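PDB 3NWR: A rubisco-like protein from Burkholderia fungorum, which belongs to the family of the Rubisco large chain and probably acts as a lyase or related enzyme. Local coordinates for residues A17-E22 with V127-L132; S57-L62 with S97-N102; C257-I262 with V280-R285; D314-H319 with D349-A354. All blocks are in the same frame, centred on the assembly; numbering follows the deposited sequence. Where two conformers were deposited one is given.

Interaction 1: residues A17-E22 with V127-L132; sequences ADYLIE and VRLLSL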
loop_
_atom_site.group_PDB
_atom_site.type_symbol
_atom_site.label_atom_id
_atom_site.label_comp_id
_atom_site.label_asym_id
_atom_site.label_seq_id
_atom_site.Cartn_x
_atom_site.Cartn_y
_atom_site.Cartn_z
ATOM N N ALA A 17 -0.289 17.342 -9.527
ATOM C CA ALA A 17 0.078 15.947 -9.690
ATOM C C ALA A 17 0.206 15.643 -11.175
ATOM O O ALA A 17 -0.691 15.971 -11.950
ATOM C CB ALA A 17 -0.979 15.055 -9.051
ATOM N N ASP A 18 1.315 15.023 -11.565
ATOM C CA ASP A 18 1.549 14.654 -12.962
ATOM C C ASP A 18 1.297 13.163 -13.139
ATOM O O ASP A 18 1.704 12.363 -12.290
ATOM C CB ASP A 18 2.998 14.944 -13.374
ATOM C CG ASP A 18 3.314 16.429 -13.448
ATOM O OD1 ASP A 18 2.393 17.259 -13.347
ATOM O OD2 ASP A 18 4.505 16.756 -13.621
ATOM N N TYR A 19 0.647 12.791 -14.242
ATOM C CA TYR A 19 0.369 11.392 -14.562
ATOM C C TYR A 19 0.775 11.047 -15.976
ATOM O O TYR A 19 0.852 11.918 -16.843
ATOM C CB TYR A 19 -1.128 11.085 -14.442
ATOM C CG TYR A 19 -1.714 11.397 -13.097
ATOM C CD1 TYR A 19 -1.891 10.398 -12.150
ATOM C CD2 TYR A 19 -2.101 12.689 -12.778
ATOM C CE1 TYR A 19 -2.437 10.690 -10.909
ATOM C CE2 TYR A 19 -2.645 12.987 -11.543
ATOM C CZ TYR A 19 -2.798 11.986 -10.614
ATOM O OH TYR A 19 -3.330 12.284 -9.383
ATOM N N LEU A 20 1.032 9.762 -16.196
ATOM C CA LEU A 20 1.062 9.196 -17.535
ATOM C C LEU A 20 -0.197 8.364 -17.669
ATOM O O LEU A 20 -0.420 7.444 -16.878
ATOM C CB LEU A 20 2.301 8.309 -17.716
ATOM C CG LEU A 20 2.278 7.360 -18.919
ATOM C CD1 LEU A 20 2.389 8.141 -20.216
ATOM C CD2 LEU A 20 3.403 6.335 -18.810
ATOM N N ILE A 21 -1.044 8.678 -18.649
ATOM C CA ILE A 21 -2.248 7.890 -18.844
ATOM C C ILE A 21 -2.261 7.243 -20.219
ATOM O O ILE A 21 -1.560 7.682 -21.133
ATOM C CB ILE A 21 -3.537 8.711 -18.644
ATOM C CG1 ILE A 21 -3.666 9.796 -19.721
ATOM C CG2 ILE A 21 -3.560 9.308 -17.246
ATOM C CD1 ILE A 21 -5.056 10.432 -19.765
ATOM N N GLU A 22 -3.023 6.164 -20.333
ATOM C CA GLU A 22 -3.172 5.448 -21.591
ATOM C C GLU A 22 -4.644 5.119 -21.760
ATOM O O GLU A 22 -5.295 4.640 -20.832
ATOM C CB GLU A 22 -2.344 4.168 -21.567
ATOM C CG GLU A 22 -2.383 3.356 -22.858
ATOM C CD GLU A 22 -1.717 2.005 -22.682
ATOM O OE1 GLU A 22 -0.488 1.981 -22.430
ATOM O OE2 GLU A 22 -2.429 0.984 -22.772
ATOM N N VAL A 127 -2.415 3.996 -16.066
ATOM C CA VAL A 127 -2.397 5.213 -15.261
ATOM C C VAL A 127 -1.286 5.090 -14.233
ATOM O O VAL A 127 -1.257 4.132 -13.438
ATOM C CB VAL A 127 -3.720 5.485 -14.501
ATOM C CG1 VAL A 127 -3.551 6.655 -13.556
ATOM C CG2 VAL A 127 -4.856 5.775 -15.456
ATOM N N ARG A 128 -0.374 6.053 -14.261
ATOM C CA ARG A 128 0.714 6.104 -13.299
ATOM C C ARG A 128 0.900 7.517 -12.787
ATOM O O ARG A 128 0.990 8.466 -13.567
ATOM C CB ARG A 128 2.012 5.613 -13.927
ATOM C CG ARG A 128 3.200 5.525 -12.953
ATOM C CD ARG A 128 4.377 4.980 -13.707
ATOM N NE ARG A 128 5.624 4.931 -12.957
ATOM C CZ ARG A 128 6.197 3.810 -12.535
ATOM N NH1 ARG A 128 5.611 2.634 -12.737
ATOM N NH2 ARG A 128 7.360 3.876 -11.911
ATOM N N LEU A 129 0.955 7.653 -11.467
ATOM C CA LEU A 129 1.258 8.931 -10.846
ATOM C C LEU A 129 2.762 9.128 -10.886
ATOM O O LEU A 129 3.504 8.339 -10.314
ATOM C CB LEU A 129 0.771 8.931 -9.401
ATOM C CG LEU A 129 1.185 10.135 -8.560
ATOM C CD1 LEU A 129 0.636 11.437 -9.127
ATOM C CD2 LEU A 129 0.741 9.944 -7.094
ATOM N N LEU A 130 3.210 10.165 -11.586
ATOM C CA LEU A 130 4.642 10.405 -11.790
ATOM C C LEU A 130 5.276 11.287 -10.720
ATOM O O LEU A 130 6.383 11.013 -10.248
ATOM C CB LEU A 130 4.874 11.068 -13.152
ATOM C CG LEU A 130 4.246 10.368 -14.351
ATOM C CD1 LEU A 130 4.457 11.212 -15.616
ATOM C CD2 LEU A 130 4.831 8.977 -14.520
ATOM N N SER A 131 4.599 12.366 -10.357
ATOM C CA SER A 131 5.215 13.347 -9.483
ATOM C C SER A 131 4.177 14.238 -8.818
ATOM O O SER A 131 3.030 14.321 -9.269
ATOM C CB SER A 131 6.224 14.197 -10.267
ATOM O OG SER A 131 5.574 14.855 -11.332
ATOM N N LEU A 132 4.591 14.888 -7.732
ATOM C CA LEU A 132 3.736 15.799 -6.975
ATOM C C LEU A 132 4.491 17.089 -6.714
ATOM O O LEU A 132 5.713 17.078 -6.539
ATOM C CB LEU A 132 3.354 15.192 -5.627
ATOM C CG LEU A 132 2.453 13.959 -5.690
ATOM C CD1 LEU A 132 2.409 13.268 -4.327
ATOM C CD2 LEU A 132 1.063 14.354 -6.136
#
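Tyr-19 crosses Leu-129 at an angle on one face of a pair of antiparallel strands. Tyr-19 CB sits 3.5 Å from Arg-128 O. With CG anti to the carbonyl carbon (chi1 -57°), the ring stands beside Leu-129, and Tyr-19 CD1 passes 3.7 Å from Leu-129 CA. Tyr-19 CE1 then meets the methyl Leu-129 CD1 at 3.6 Å; that methyl covers one face of the ring, displaced toward the rim, in a CH-pi contact. Beyond CZ, the hydroxyl OH leaves the strand pair to hydrogen-bond Val-114 O. Ala-17 CB extends the same apolar face, touching Leu-132 CD2 at 3.6 Å. Helices 107-114 and 301-309 both pack on this face.

The strands form one edge of the four-stranded antiparallel sheet of the Rubisco-like N-terminal domain, and a classic beta bulge interrupts their register. Asp-18 faces both Leu-130 and Ser-131: Asp-18 O accepts a 2.8 Å bond from Leu-130 N and a weak one from Ser-131 N, while Asp-18 N donates to Ser-131 O. Regular pairing resumes where Leu-20 N bonds Arg-128 O (2.9 Å) and Arg-128 N returns the bond to Leu-20 O. On the face bearing Asp-18 and Leu-20, Leu-130 CD2 reaches Leu-20 CB at 4.1 Å. The Asp-18 carboxylate there is held by Thr-95 and by salt bridges to Arg-93 and Arg-133.

Interaction 2: residues S57-L62 with S97-N102; sequences SRASVL and SFPLAN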
loop_
_atom_site.group_PDB
_atom_site.type_symbol
_atom_site.label_atom_id
_atom_site.label_comp_id
_atom_site.label_asym_id
_atom_site.label_seq_id
_atom_site.Cartn_x
_atom_site.Cartn_y
_atom_site.Cartn_z
ATOM N N SER A 57 -13.735 23.617 -5.157
ATOM C CA SER A 57 -13.573 22.178 -4.955
ATOM C C SER A 57 -13.277 21.348 -6.198
ATOM O O SER A 57 -12.935 20.176 -6.082
ATOM C CB SER A 57 -14.815 21.604 -4.276
ATOM O OG SER A 57 -15.939 21.662 -5.144
ATOM N N ARG A 58 -13.425 21.918 -7.386
ATOM C CA ARG A 58 -13.219 21.125 -8.592
ATOM C C ARG A 58 -11.758 21.177 -9.039
ATOM O O ARG A 58 -11.205 22.259 -9.266
ATOM C CB ARG A 58 -14.171 21.589 -9.709
ATOM C CG ARG A 58 -14.021 20.875 -11.054
ATOM C CD ARG A 58 -14.216 19.372 -10.921
ATOM N NE ARG A 58 -14.803 18.771 -12.120
ATOM C CZ ARG A 58 -14.139 18.503 -13.241
ATOM N NH1 ARG A 58 -12.843 18.781 -13.344
ATOM N NH2 ARG A 58 -14.777 17.950 -14.266
ATOM N N ALA A 59 -11.121 20.009 -9.120
ATOM C CA ALA A 59 -9.762 19.919 -9.657
ATOM C C ALA A 59 -9.785 20.236 -11.150
ATOM O O ALA A 59 -10.812 20.080 -11.807
ATOM C CB ALA A 59 -9.179 18.530 -9.416
ATOM N N SER A 60 -8.658 20.677 -11.691
ATOM C CA SER A 60 -8.609 21.004 -13.110
ATOM C C SER A 60 -7.393 20.413 -13.800
ATOM O O SER A 60 -6.394 20.077 -13.158
ATOM C CB SER A 60 -8.635 22.518 -13.313
ATOM O OG SER A 60 -7.537 23.121 -12.663
ATOM N N VAL A 61 -7.494 20.288 -15.116
ATOM C CA VAL A 61 -6.402 19.787 -15.933
ATOM C C VAL A 61 -5.582 20.977 -16.414
ATOM O O VAL A 61 -6.098 21.842 -17.127
ATOM C CB VAL A 61 -6.934 19.003 -17.137
ATOM C CG1 VAL A 61 -5.782 18.474 -17.967
ATOM C CG2 VAL A 61 -7.839 17.864 -16.671
ATOM N N LEU A 62 -4.319 21.036 -16.006
ATOM C CA LEU A 62 -3.463 22.179 -16.332
ATOM C C LEU A 62 -2.642 21.928 -17.587
ATOM O O LEU A 62 -2.279 22.868 -18.293
ATOM C CB LEU A 62 -2.508 22.505 -15.179
ATOM C CG LEU A 62 -3.101 23.038 -13.875
ATOM C CD1 LEU A 62 -1.981 23.424 -12.914
ATOM C CD2 LEU A 62 -4.032 24.216 -14.139
ATOM N N SER A 97 -4.463 19.900 -11.162
ATOM C CA SER A 97 -4.357 20.846 -10.059
ATOM C C SER A 97 -5.488 20.583 -9.073
ATOM O O SER A 97 -6.656 20.583 -9.457
ATOM C CB SER A 97 -4.452 22.282 -10.584
ATOM O OG SER A 97 -4.356 23.229 -9.531
ATOM N N PHE A 98 -5.137 20.340 -7.811
ATOM C CA PHE A 98 -6.109 20.014 -6.768
ATOM C C PHE A 98 -6.195 21.125 -5.732
ATOM O O PHE A 98 -5.167 21.578 -5.237
ATOM C CB PHE A 98 -5.685 18.738 -6.036
ATOM C CG PHE A 98 -5.939 17.471 -6.808
ATOM C CD1 PHE A 98 -4.935 16.887 -7.567
ATOM C CD2 PHE A 98 -7.179 16.852 -6.747
ATOM C CE1 PHE A 98 -5.176 15.710 -8.265
ATOM C CE2 PHE A 98 -7.426 15.676 -7.452
ATOM C CZ PHE A 98 -6.429 15.112 -8.210
ATOM N N PRO A 99 -7.418 21.554 -5.379
ATOM C CA PRO A 99 -7.559 22.542 -4.304
ATOM C C PRO A 99 -7.250 21.936 -2.936
ATOM O O PRO A 99 -7.851 20.931 -2.548
ATOM C CB PRO A 99 -9.042 22.945 -4.371
ATOM C CG PRO A 99 -9.555 22.411 -5.661
ATOM C CD PRO A 99 -8.712 21.214 -5.992
ATOM N N LEU A 100 -6.328 22.554 -2.206
ATOM C CA LEU A 100 -5.920 22.039 -0.901
ATOM C C LEU A 100 -7.070 21.977 0.092
ATOM O O LEU A 100 -7.098 21.123 0.980
ATOM C CB LEU A 100 -4.787 22.885 -0.327
ATOM C CG LEU A 100 -3.516 22.893 -1.167
ATOM C CD1 LEU A 100 -2.414 23.727 -0.504
ATOM C CD2 LEU A 100 -3.025 21.469 -1.423
ATOM N N ALA A 101 -8.030 22.883 -0.050
ATOM C CA ALA A 101 -9.169 22.905 0.857
ATOM C C ALA A 101 -9.971 21.592 0.822
ATOM O O ALA A 101 -10.662 21.260 1.781
ATOM C CB ALA A 101 -10.074 24.097 0.539
ATOM N N ASN A 102 -9.875 20.850 -0.279
ATOM C CA ASN A 102 -10.545 19.550 -0.369
ATOM C C ASN A 102 -9.940 18.527 0.588
ATOM O O ASN A 102 -10.619 17.576 0.999
ATOM C CB ASN A 102 -10.444 18.973 -1.785
ATOM C CG ASN A 102 -11.340 19.675 -2.780
ATOM O OD1 ASN A 102 -11.987 20.666 -2.460
ATOM N ND2 ASN A 102 -11.381 19.154 -4.004
#
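Ser-60 and Ser-97 form an antiparallel hydrogen-bonded pair: Ser-97 N reaches Ser-60 O at 2.8 Å, and Ser-60 N returns a 3.0 Å bond to Ser-97 O. A third hydrogen bond comes from a side chain. Asn-102 ND2 donates to Ser-57 O at 2.8 Å with an N-H...O angle of 174°; the acceptor lies in the amide plane, although the nitrogen is tilted from the plane of the carbonyl. At the other end of the amide, Asn-102 OD1 rests 3.3 Å from Ser-57 CA.

Apolar contacts lie between the two sets of bonds and beyond the serine pair. Between them, Ala-59 CB meets Phe-98 CD2 at 3.7 Å, and the Pro-99 ring lays CG against Ser-57 C. Beyond the pair, Leu-62 CD1 and CG close on Ser-97 CB, each at 3.6 Å.

The pairing joins the start of edge strand 60-70 to the end of strand 89-99 in the antiparallel sheet of the N-terminal domain. The second subunit borders the Asn-102 end, with its His-205 packed on Ala-101 and Asn-102. Strand 14-23 flanks 89-99 on its other side, Phe-98 packs on helix 107-114, and Arg-58 reaches helix 27-37 through a salt bridge to Asp-32.

Interaction 3: residues C257-I262 with V280-R285; sequences CVMASI and VLHAHR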
loop_
_atom_site.group_PDB
_atom_site.type_symbol
_atom_site.label_atom_id
_atom_site.label_comp_id
_atom_site.label_asym_id
_atom_site.label_seq_id
_atom_site.Cartn_x
_atom_site.Cartn_y
_atom_site.Cartn_z
ATOM N N CYS A 257 17.728 4.321 16.508
ATOM C CA CYS A 257 17.042 4.145 15.237
ATOM C C CYS A 257 16.029 3.004 15.303
ATOM O O CYS A 257 16.298 1.966 15.914
ATOM C CB CYS A 257 18.087 3.858 14.145
ATOM S SG CYS A 257 17.414 3.633 12.470
ATOM N N VAL A 258 14.876 3.212 14.671
ATOM C CA VAL A 258 13.918 2.141 14.409
ATOM C C VAL A 258 13.588 2.092 12.919
ATOM O O VAL A 258 13.552 3.121 12.242
ATOM C CB VAL A 258 12.626 2.286 15.231
ATOM C CG1 VAL A 258 12.925 2.070 16.716
ATOM C CG2 VAL A 258 11.995 3.648 14.997
ATOM N N MET A 259 13.355 0.883 12.429
ATOM C CA MET A 259 13.008 0.638 11.037
ATOM C C MET A 259 11.551 0.193 10.978
ATOM O O MET A 259 11.063 -0.473 11.891
ATOM C CB MET A 259 13.911 -0.469 10.502
ATOM C CG MET A 259 13.407 -1.208 9.279
ATOM S SD MET A 259 14.616 -2.509 8.928
ATOM C CE MET A 259 13.669 -3.529 7.797
ATOM N N ALA A 260 10.854 0.570 9.912
ATOM C CA ALA A 260 9.463 0.152 9.705
ATOM C C ALA A 260 9.203 -0.131 8.234
ATOM O O ALA A 260 9.713 0.581 7.369
ATOM C CB ALA A 260 8.491 1.227 10.223
ATOM N N SER A 261 8.423 -1.174 7.963
ATOM C CA SER A 261 7.979 -1.480 6.604
ATOM C C SER A 261 6.827 -0.545 6.277
ATOM O O SER A 261 5.656 -0.845 6.537
ATOM C CB SER A 261 7.544 -2.937 6.500
ATOM O OG SER A 261 8.662 -3.783 6.685
ATOM N N ILE A 262 7.176 0.609 5.716
ATOM C CA ILE A 262 6.203 1.690 5.555
ATOM C C ILE A 262 4.913 1.316 4.823
ATOM O O ILE A 262 3.837 1.744 5.217
ATOM C CB ILE A 262 6.836 2.933 4.903
ATOM C CG1 ILE A 262 7.629 2.550 3.640
ATOM C CG2 ILE A 262 7.742 3.633 5.922
ATOM C CD1 ILE A 262 8.105 3.764 2.791
ATOM N N VAL A 280 15.784 7.998 15.003
ATOM C CA VAL A 280 15.831 8.010 13.541
ATOM C C VAL A 280 14.819 7.001 13.008
ATOM O O VAL A 280 14.754 5.872 13.483
ATOM C CB VAL A 280 17.236 7.632 13.055
ATOM C CG1 VAL A 280 17.276 7.534 11.525
ATOM C CG2 VAL A 280 18.253 8.652 13.548
ATOM N N LEU A 281 14.048 7.419 12.010
ATOM C CA LEU A 281 13.027 6.577 11.400
ATOM C C LEU A 281 13.544 6.095 10.047
ATOM O O LEU A 281 13.586 6.861 9.073
ATOM C CB LEU A 281 11.739 7.379 11.221
ATOM C CG LEU A 281 10.461 6.845 11.847
ATOM C CD1 LEU A 281 9.285 7.698 11.392
ATOM C CD2 LEU A 281 10.255 5.383 11.489
ATOM N N HIS A 282 13.971 4.840 10.006
ATOM C CA HIS A 282 14.527 4.230 8.793
ATOM C C HIS A 282 13.387 3.528 8.052
ATOM O O HIS A 282 12.890 2.491 8.496
ATOM C CB HIS A 282 15.636 3.229 9.173
ATOM C CG HIS A 282 16.289 2.557 8.002
ATOM N ND1 HIS A 282 17.354 3.109 7.322
ATOM C CD2 HIS A 282 16.041 1.365 7.409
ATOM C CE1 HIS A 282 17.727 2.292 6.351
ATOM N NE2 HIS A 282 16.940 1.231 6.375
ATOM N N ALA A 283 12.977 4.091 6.920
ATOM C CA ALA A 283 11.842 3.558 6.170
ATOM C C ALA A 283 12.259 2.451 5.209
ATOM O O ALA A 283 13.081 2.684 4.320
ATOM C CB ALA A 283 11.153 4.692 5.396
ATOM N N HIS A 284 11.700 1.256 5.374
ATOM C CA HIS A 284 11.968 0.173 4.438
ATOM C C HIS A 284 10.794 0.082 3.488
ATOM O O HIS A 284 9.654 -0.051 3.926
ATOM C CB HIS A 284 12.189 -1.176 5.137
ATOM C CG HIS A 284 12.846 -2.183 4.249
ATOM N ND1 HIS A 284 12.150 -2.899 3.299
ATOM C CD2 HIS A 284 14.147 -2.539 4.110
ATOM C CE1 HIS A 284 12.987 -3.677 2.635
ATOM N NE2 HIS A 284 14.205 -3.482 3.110
ATOM N N ARG A 285 11.070 0.141 2.190
ATOM C CA ARG A 285 9.994 0.281 1.217
ATOM C C ARG A 285 9.506 -1.033 0.607
ATOM O O ARG A 285 8.800 -1.015 -0.402
ATOM C CB ARG A 285 10.403 1.260 0.101
ATOM C CG ARG A 285 11.374 0.649 -0.913
ATOM C CD ARG A 285 11.865 1.645 -1.951
ATOM N NE ARG A 285 12.331 0.917 -3.128
ATOM C CZ ARG A 285 12.880 1.478 -4.204
ATOM N NH1 ARG A 285 13.080 2.785 -4.253
ATOM N NH2 ARG A 285 13.206 0.720 -5.238
#
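Met-259 lies alongside His-282 and His-284, all three pointing the same way from neighbouring parallel strands. Met-259 CG comes to the edge of the His-282 ring, near the ring plane and 4.1 Å from His-282 CD2. The chain is extended beyond CG, with that carbon anti to the backbone N (chi1 159°), and carries the terminal methyl Met-259 CE onward to 3.8 Å from His-284 CB. One step back, Cys-257 SG packs on His-282 CB at 3.8 Å. On the other face of the sheet, Ala-283 CB meets Ile-262 CG2, from the start of the following helix, at 3.6 Å.

Backbone bonds set this register. Val-258 N donates to Val-280 O, and Val-258 O accepts from His-282 N at 2.9 Å. Ala-260 O likewise receives His-284 N at 2.9 Å. Ile-262, the last residue of the inverse gamma turn centred on Ser-261, donates its N to His-284 O.

Farther out, His-282 is held by His-315 and His-317 and His-284 by Asn-286, with a weak bond from His-284 NE2 to the carboxylated lysine at position 195. The histidines therefore border the probable active site of a Rubisco-type TIM barrel. Within it, strand 233-235 lies beyond 257-261 and strand 315-319 beyond 280-284, while helix 301-309 covers Ile-262 and Arg-285.

Interaction 4: residues D314-H319 with D349-A354; sequences DHMHVH and DAVLPA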
loop_
_atom_site.group_PDB
_atom_site.type_symbol
_atom_site.label_atom_id
_atom_site.label_comp_id
_atom_site.label_asym_id
_atom_site.label_seq_id
_atom_site.Cartn_x
_atom_site.Cartn_y
_atom_site.Cartn_z
ATOM N N ASP A 314 13.218 9.547 8.042
ATOM C CA ASP A 314 14.548 10.144 7.972
ATOM C C ASP A 314 15.403 9.572 6.848
ATOM O O ASP A 314 16.281 10.263 6.331
ATOM C CB ASP A 314 15.271 9.920 9.300
ATOM C CG ASP A 314 14.668 10.720 10.420
ATOM O OD1 ASP A 314 14.662 11.961 10.302
ATOM O OD2 ASP A 314 14.199 10.115 11.412
ATOM N N HIS A 315 15.173 8.303 6.519
ATOM C CA HIS A 315 15.898 7.606 5.461
ATOM C C HIS A 315 14.908 6.993 4.489
ATOM O O HIS A 315 13.842 6.527 4.894
ATOM C CB HIS A 315 16.698 6.428 6.008
ATOM C CG HIS A 315 17.658 6.759 7.108
ATOM N ND1 HIS A 315 18.292 5.776 7.836
ATOM C CD2 HIS A 315 18.111 7.940 7.593
ATOM C CE1 HIS A 315 19.094 6.340 8.725
ATOM N NE2 HIS A 315 19.005 7.652 8.596
ATOM N N MET A 316 15.280 6.945 3.208
ATOM C CA MET A 316 14.509 6.207 2.210
ATOM C C MET A 316 15.422 5.329 1.369
ATOM O O MET A 316 16.535 5.737 1.025
ATOM C CB MET A 316 13.753 7.159 1.272
ATOM C CG MET A 316 12.534 7.841 1.902
ATOM S SD MET A 316 11.096 6.752 2.152
ATOM C CE MET A 316 10.448 6.594 0.478
ATOM N N HIS A 317 14.940 4.139 1.024
ATOM C CA HIS A 317 15.680 3.218 0.173
ATOM C C HIS A 317 15.509 3.529 -1.303
ATOM O O HIS A 317 14.390 3.834 -1.761
ATOM C CB HIS A 317 15.232 1.788 0.443
ATOM C CG HIS A 317 15.898 1.180 1.626
ATOM N ND1 HIS A 317 16.922 0.268 1.505
ATOM C CD2 HIS A 317 15.714 1.372 2.955
ATOM C CE1 HIS A 317 17.337 -0.083 2.711
ATOM N NE2 HIS A 317 16.620 0.574 3.607
ATOM N N VAL A 318 16.610 3.405 -2.043
ATOM C CA VAL A 318 16.617 3.664 -3.480
ATOM C C VAL A 318 17.136 2.485 -4.300
ATOM O O VAL A 318 17.276 2.591 -5.521
ATOM C CB VAL A 318 17.449 4.919 -3.824
ATOM C CG1 VAL A 318 16.883 6.136 -3.112
ATOM C CG2 VAL A 318 18.925 4.731 -3.469
ATOM N N HIS A 319 17.369 1.362 -3.633
ATOM C CA HIS A 319 18.011 0.195 -4.228
ATOM C C HIS A 319 19.411 0.582 -4.697
ATOM O O HIS A 319 20.040 1.389 -4.022
ATOM C CB HIS A 319 17.092 -0.504 -5.232
ATOM C CG HIS A 319 15.940 -1.192 -4.559
ATOM N ND1 HIS A 319 15.026 -1.973 -5.233
ATOM C CD2 HIS A 319 15.569 -1.221 -3.254
ATOM C CE1 HIS A 319 14.139 -2.449 -4.377
ATOM N NE2 HIS A 319 14.446 -2.010 -3.167
ATOM N N ASP A 349 14.355 19.807 4.024
ATOM C CA ASP A 349 13.797 18.577 4.556
ATOM C C ASP A 349 14.297 17.328 3.813
ATOM O O ASP A 349 13.586 16.323 3.710
ATOM C CB ASP A 349 12.271 18.652 4.472
ATOM C CG ASP A 349 11.773 18.833 3.045
ATOM O OD1 ASP A 349 12.599 18.871 2.116
ATOM O OD2 ASP A 349 10.546 18.936 2.845
ATOM N N ALA A 350 15.514 17.381 3.290
ATOM C CA ALA A 350 16.067 16.228 2.586
ATOM C C ALA A 350 16.144 15.009 3.496
ATOM O O ALA A 350 16.242 15.135 4.722
ATOM C CB ALA A 350 17.453 16.560 2.002
ATOM N N VAL A 351 16.079 13.829 2.893
ATOM C CA VAL A 351 16.248 12.586 3.635
ATOM C C VAL A 351 17.482 11.860 3.120
ATOM O O VAL A 351 17.987 12.147 2.028
ATOM C CB VAL A 351 14.999 11.674 3.550
ATOM C CG1 VAL A 351 13.795 12.367 4.193
ATOM C CG2 VAL A 351 14.708 11.270 2.102
ATOM N N LEU A 352 17.961 10.913 3.912
ATOM C CA LEU A 352 19.171 10.176 3.583
ATOM C C LEU A 352 18.837 9.004 2.672
ATOM O O LEU A 352 18.051 8.136 3.051
ATOM C CB LEU A 352 19.813 9.658 4.867
ATOM C CG LEU A 352 21.185 8.994 4.747
ATOM C CD1 LEU A 352 22.274 10.008 4.395
ATOM C CD2 LEU A 352 21.519 8.280 6.053
ATOM N N PRO A 353 19.422 8.959 1.462
ATOM C CA PRO A 353 19.174 7.808 0.595
ATOM C C PRO A 353 20.002 6.608 1.031
ATOM O O PRO A 353 21.181 6.754 1.397
ATOM C CB PRO A 353 19.617 8.305 -0.791
ATOM C CG PRO A 353 20.719 9.288 -0.483
ATOM C CD PRO A 353 20.275 9.975 0.813
ATOM N N ALA A 354 19.368 5.441 1.036
ATOM C CA ALA A 354 20.032 4.189 1.347
ATOM C C ALA A 354 20.159 3.337 0.091
ATOM O O ALA A 354 19.162 2.917 -0.503
ATOM C CB ALA A 354 19.283 3.434 2.453
HETATM O O HOH W 1 18.075 0.424 -0.958
#
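Ala-354 O is gripped from two directions: Val-318 N donates to Ala-354 O at 3.0 Å, and a water donates to it at 2.8 Å. The same water bonds His-317 ND1 and accepts from His-319 N, so a single molecule ties the carbonyl to a ring and a backbone amide. These are adjacent parallel strands of the TIM barrel, joined by a beta-alpha-beta crossover through helix 329-340. Between them the backbones interlock: Leu-352 N donates to Asp-314 O, Leu-352 O accepts from Met-316 N, and Met-316 O takes the 2.8 Å bond from Ala-354 N.

Two histidines on one face are each covered by an aliphatic group from the partner strand. Leu-352 runs beside His-315 and sets Leu-352 CD2 over one ring face, shifted toward the rim, 3.6 Å from His-315 NE2. Polar bonds to His-282 and Thr-152 fix that imidazole at both nitrogens. His-317 NE2 also bonds to His-282, which with the water at ND1 would restrict rotation of the ring.

Toward the helices, Met-316 bends at chi2 and chi3 (-73° and -76°). It crosses Val-351 at an angle, with Met-316 CG 4.1 Å from Val-351 CG2, while its far end turns to helix 301-309. Val-318 packs against helix 329-340. Over the other imidazole, Ala-354 CB sits almost exactly on the normal through the His-317 ring centre, 3.9 Å from the centroid.

How the interactions relate
The four contacts divide between two domains. Interactions 1 and 2 belong to the antiparallel sheet of the N-terminal domain, their centres 15 Å apart; strands 14-23 and 89-99 are neighbours there, and along the chain interaction 2 is nested inside the loop closed by interaction 1. Interactions 3 and 4 follow in series within the catalytic barrel, centres 10 Å apart, where adjacent strands 280-284 and 315-319 join them directly, for example through Leu-281 N and Asp-314 OD2. Between the domains, interactions 1 and 3 come within about 9 Å at their nearest atoms, and helix 301-309 touches interactions 1, 3 and 4. Interactions 2, 3 and 4 each meet the second subunit, so both domains contribute to the dimer.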